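PDB 4OX6: carbon dioxide concentrating mechanism protein CcmK from Synechococcus elongatus, which probably forms hexameric tiles of the carboxysome shell, which encloses the enzymes of the carbon dioxide concentrating mechanism. Local coordinates for residues A37-A41 / G42-I46. Sequence-based numbering, arbitrary orientation.
Sequences AMVKA and GRITI
The turn that leads from helix 28-39 into strand 45-53 of the BMC-domain fold, an outermost strand of the sheet within this chain, is packed by V39, I44 and I46, three branched apolar side chains that meet as the chain doubles back. I44 points at the helix end, and its CD1 lies 3.6 Å from V39 CA and 3.8 Å from V39 CB, so the methyl rests on the backbone of V39 as well as on its side chain. With I44 CG1 set between its own backbone N and carbonyl carbon (chi1 70°), the ethyl branch reaches back to the C-terminal part of helix 28-39, and CG1 comes within 3.6 Å of M38 O. V39 has neighbours on two of its branches: its CG2, anti to the backbone N, lies 3.7 Å from I44 O, while its CG1 meets I46 CD1 at 3.9 Å. The side chains of V39 and I46 run at about a right angle to each other, and I46 touches chiefly through the end of its extended ethyl branch. A41 N bonds back to M38 O (3.1 Å), three residues earlier. Beyond it, G42 is nearly fully extended, and R43 is the centre of an inverse gamma turn whose weak bond joins I44 N to G42 O (2.9 Å); this bend sends the chain toward the sheet. R43 N is hydrogen-bonded to the carboxylate of E67, in helix 65-81. M38 and I44 continue the apolar layer onto that helix, at M72 and A71, and onto I61 of strand 56-63. At the contact with a neighbouring subunit, H97 of that subunit packs on V39, and its N99 accepts a hydrogen bond from I46 N, while T45 pairs by backbone hydrogen bonds with R62 of strand 56-63.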
ATOM      1  N   ALA A  37       7.938  24.320  -9.105  1.00  8.94           N
ATOM      2  CA  ALA A  37       9.203  25.006  -9.287  1.00  8.84           C
ATOM      3  C   ALA A  37       9.875  24.532 -10.550  1.00  9.74           C
ATOM      4  O   ALA A  37      10.508  25.304 -11.274  1.00 10.39           O
ATOM      5  CB  ALA A  37      10.102  24.823  -8.109  1.00 10.21           C
ATOM      6  N   MET A  38       9.804  23.250 -10.854  1.00  8.76           N
ATOM      7  CA  MET A  38      10.452  22.669 -12.025  1.00  8.73           C
ATOM      8  C   MET A  38       9.883  23.276 -13.307  1.00  9.05           C
ATOM      9  O   MET A  38      10.633  23.712 -14.201  1.00  9.57           O
ATOM     10  CB  MET A  38      10.285  21.152 -12.041  1.00 10.07           C
ATOM     11  CG  MET A  38      11.127  20.462 -10.958  1.00  8.61           C
ATOM     12  SD  MET A  38      10.549  18.799 -10.511  1.00 11.79           S
ATOM     13  CE  MET A  38      11.825  17.788 -11.175  1.00 11.06           C
ATOM     14  N   VAL A  39       8.553  23.331 -13.457  1.00  9.48           N
ATOM     15  CA  VAL A  39       7.948  23.772 -14.717  1.00  9.71           C
ATOM     16  C   VAL A  39       8.060  25.278 -14.848  1.00 10.53           C
ATOM     17  O   VAL A  39       8.073  25.789 -15.991  1.00 13.14           O
ATOM     18  CB  VAL A  39       6.484  23.251 -14.799  1.00 10.98           C
ATOM     19  CG1 VAL A  39       5.584  23.916 -13.799  1.00 10.99           C
ATOM     20  CG2 VAL A  39       5.957  23.388 -16.227  1.00 10.75           C
ATOM     21  N   LYS A  40       8.294  25.999 -13.749  1.00 10.24           N
ATOM     22  CA  LYS A  40       8.528  27.436 -13.788  1.00 10.31           C
ATOM     23  C   LYS A  40       9.990  27.785 -14.043  1.00 11.19           C
ATOM     24  O   LYS A  40      10.320  28.944 -14.241  1.00 12.43           O
ATOM     25  CB  LYS A  40       8.028  28.086 -12.494  1.00 10.65           C
ATOM     26  CG  LYS A  40       6.491  28.224 -12.501  1.00 12.39           C
ATOM     27  CD  LYS A  40       6.042  28.840 -11.162  1.00 11.42           C
ATOM     28  CE  LYS A  40       4.558  29.069 -11.139  1.00 13.00           C
ATOM     29  NZ  LYS A  40       4.070  29.303  -9.763  1.00 13.82           N
ATOM     30  N   ALA A  41      10.864  26.810 -14.121  1.00 10.11           N
ATOM     31  CA  ALA A  41      12.310  27.097 -14.189  1.00 11.94           C
ATOM     32  C   ALA A  41      12.933  26.711 -15.514  1.00 13.68           C
ATOM     33  O   ALA A  41      14.095  27.056 -15.800  1.00 14.92           O
ATOM     34  CB  ALA A  41      13.022  26.318 -13.096  1.00 15.32           C
ATOM     35  N   GLY A  42      12.197  26.039 -16.359  1.00 13.76           N
ATOM     36  CA  GLY A  42      12.785  25.604 -17.631  1.00 17.40           C
ATOM     37  C   GLY A  42      11.698  25.155 -18.583  1.00 15.97           C
ATOM     38  O   GLY A  42      10.534  24.965 -18.181  1.00 12.88           O
ATOM     39  N   ARG A  43      12.073  24.950 -19.841  1.00 12.03           N
ATOM     40  CA  ARG A  43      11.153  24.477 -20.827  1.00 11.75           C
ATOM     41  C   ARG A  43      11.060  22.964 -20.688  1.00 11.88           C
ATOM     42  O   ARG A  43      11.703  22.179 -21.381  1.00 12.47           O
ATOM     43  CB  ARG A  43      11.603  24.864 -22.246  1.00 14.01           C
ATOM     44  CG  ARG A  43      10.588  24.471 -23.278  1.00 19.18           C
ATOM     45  CD  ARG A  43      10.952  24.989 -24.645  1.00 29.50           C
ATOM     46  NE  ARG A  43       9.834  24.848 -25.563  1.00 39.73           N
ATOM     47  CZ  ARG A  43       9.728  25.516 -26.707  1.00 52.39           C
ATOM     48  NH1 ARG A  43      10.676  26.380 -27.061  1.00 48.00           N
ATOM     49  NH2 ARG A  43       8.676  25.321 -27.500  1.00 52.07           N
ATOM     50  N   ILE A  44      10.231  22.536 -19.746  1.00 11.11           N
ATOM     51  CA  ILE A  44       9.952  21.150 -19.449  1.00  9.71           C
ATOM     52  C   ILE A  44       8.448  20.894 -19.339  1.00 11.27           C
ATOM     53  O   ILE A  44       7.687  21.862 -19.167  1.00 11.84           O
ATOM     54  CB  ILE A  44      10.737  20.664 -18.175  1.00 10.34           C
ATOM     55  CG1 ILE A  44      10.229  21.287 -16.870  1.00 12.19           C
ATOM     56  CG2 ILE A  44      12.247  20.963 -18.324  1.00 10.61           C
ATOM     57  CD1 ILE A  44       8.944  20.694 -16.248  1.00 11.30           C
ATOM     58  N   THR A  45       8.064  19.636 -19.454  1.00 10.55           N
ATOM     59  CA  THR A  45       6.670  19.200 -19.284  1.00 10.43           C
ATOM     60  C   THR A  45       6.672  18.217 -18.103  1.00 12.37           C
ATOM     61  O   THR A  45       7.496  17.258 -18.079  1.00 10.77           O
ATOM     62  CB  THR A  45       6.136  18.476 -20.527  1.00 14.04           C
ATOM     63  OG1 THR A  45       6.300  19.334 -21.686  1.00 16.70           O
ATOM     64  CG2 THR A  45       4.677  18.185 -20.411  1.00 15.33           C
ATOM     65  N   ILE A  46       5.756  18.414 -17.139  1.00  9.15           N
ATOM     66  CA  ILE A  46       5.525  17.412 -16.114  1.00  9.04           C
ATOM     67  C   ILE A  46       4.593  16.388 -16.765  1.00  9.93           C
ATOM     68  O   ILE A  46       3.550  16.730 -17.299  1.00 10.37           O
ATOM     69  CB  ILE A  46       4.800  18.041 -14.918  1.00 10.57           C
ATOM     70  CG1 ILE A  46       5.564  19.206 -14.305  1.00 11.50           C
ATOM     71  CG2 ILE A  46       4.649  16.973 -13.831  1.00 10.94           C
ATOM     72  CD1 ILE A  46       4.653  20.141 -13.392  1.00 12.45           C
TER